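Side-chain contact in uncharacterized protein POB3N (PDB 4KHB), which is a subunit of the FACT complex, probably a histone chaperone that reorganises nucleosomes during transcription, DNA replication and DNA repair: residues 42-45 with 46-50. Numbering follows the deposited sequence.
Sequences FTLD and VSNIG
OD2 of Asp45 accepts from Ser47 in an Asx turn that closes strand 42-45 and starts the 3-10 turn at Val46 and Ser47, within the N-terminal PH-like domain of POB3. The evidence for the Asx turn is the bond from the backbone N of Ser47 to OD2 of Asp45, 3.1 Å long and nearly straight (162° at the hydrogen), though it arrives from above the carboxylate plane. The hydroxyl OG of Ser47 is a second donor to the same OD2, at 2.6 Å on its anti side and closer to the plane. With CG of Asp45 anti to the backbone N (chi1 -168°), OD2 is brought toward Ser47; OG of Ser47 sits between its own N and carbonyl carbon, which bears on the hydroxyl bond alone. Residues 45-48 also form a type I beta turn, closed by the 3.0 Å bond from Asn48 N to Asp45 O.

Leu44 and Ile49, both buried, cross at a slant, with CD2 of Leu44 3.8 Å from CG1 of Ile49. The other methyl branch of Leu44 meets Asn48, whose side chain runs at about a right angle to it, CD1 lying 4.1 Å from Asn48 CB. OD1 of Asn48 accepts from the backbone N of Thr69, while Leu44 also packs on Leu31 of strand 30-35. CG1 of Ile49 additionally lies 3.7 Å from the carbonyl O of Asp45.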
# COMPACT_ATOMS: atom_id res chain seq x y z
N PHE H 42 0.16 -15.76 -16.73
CA PHE H 42 -1.13 -15.21 -16.32
C PHE H 42 -1.87 -14.64 -17.52
O PHE H 42 -1.25 -14.07 -18.43
CB PHE H 42 -0.93 -14.12 -15.26
CG PHE H 42 -2.16 -13.30 -14.99
CD1 PHE H 42 -3.11 -13.75 -14.08
CD2 PHE H 42 -2.35 -12.08 -15.61
CE1 PHE H 42 -4.24 -13.00 -13.81
CE2 PHE H 42 -3.48 -11.32 -15.35
CZ PHE H 42 -4.43 -11.78 -14.44
N THR H 43 -3.19 -14.79 -17.54
CA THR H 43 -4.02 -14.31 -18.64
C THR H 43 -5.25 -13.58 -18.10
O THR H 43 -5.80 -13.96 -17.06
CB THR H 43 -4.46 -15.48 -19.55
OG1 THR H 43 -3.31 -16.07 -20.19
CG2 THR H 43 -5.43 -15.02 -20.63
N LEU H 44 -5.67 -12.53 -18.80
CA LEU H 44 -6.88 -11.79 -18.45
C LEU H 44 -7.64 -11.41 -19.71
O LEU H 44 -7.13 -10.67 -20.55
CB LEU H 44 -6.52 -10.54 -17.64
CG LEU H 44 -7.65 -9.57 -17.27
CD1 LEU H 44 -8.63 -10.22 -16.31
CD2 LEU H 44 -7.08 -8.29 -16.67
N ASP H 45 -8.87 -11.91 -19.82
CA ASP H 45 -9.69 -11.67 -21.01
C ASP H 45 -10.26 -10.26 -20.99
O ASP H 45 -10.56 -9.71 -19.93
CB ASP H 45 -10.81 -12.71 -21.08
CG ASP H 45 -11.52 -12.71 -22.42
OD1 ASP H 45 -11.00 -13.35 -23.36
OD2 ASP H 45 -12.59 -12.08 -22.53
N VAL H 46 -10.39 -9.67 -22.18
CA VAL H 46 -10.89 -8.30 -22.34
C VAL H 46 -12.27 -8.10 -21.70
O VAL H 46 -12.60 -7.00 -21.25
CB VAL H 46 -10.91 -7.90 -23.84
CG1 VAL H 46 -11.74 -8.89 -24.65
CG2 VAL H 46 -11.43 -6.48 -24.04
N SER H 47 -13.05 -9.17 -21.65
CA SER H 47 -14.39 -9.10 -21.08
C SER H 47 -14.40 -8.81 -19.58
O SER H 47 -15.41 -8.35 -19.04
CB SER H 47 -15.16 -10.39 -21.40
OG SER H 47 -14.53 -11.51 -20.82
N ASN H 48 -13.29 -9.08 -18.90
CA ASN H 48 -13.18 -8.76 -17.47
C ASN H 48 -12.26 -7.58 -17.18
O ASN H 48 -11.70 -7.48 -16.09
CB ASN H 48 -12.74 -9.98 -16.66
CG ASN H 48 -13.18 -9.91 -15.20
OD1 ASN H 48 -14.01 -9.08 -14.83
ND2 ASN H 48 -12.64 -10.79 -14.37
N ILE H 49 -12.09 -6.69 -18.15
CA ILE H 49 -11.32 -5.47 -17.92
C ILE H 49 -12.27 -4.29 -17.77
O ILE H 49 -12.85 -3.81 -18.75
CB ILE H 49 -10.28 -5.22 -19.04
CG1 ILE H 49 -9.24 -6.34 -19.07
CG2 ILE H 49 -9.60 -3.87 -18.85
CD1 ILE H 49 -8.18 -6.19 -20.15
N GLY H 50 -12.44 -3.82 -16.53
CA GLY H 50 -13.41 -2.78 -16.22
C GLY H 50 -12.83 -1.40 -16.01
O GLY H 50 -13.53 -0.39 -16.17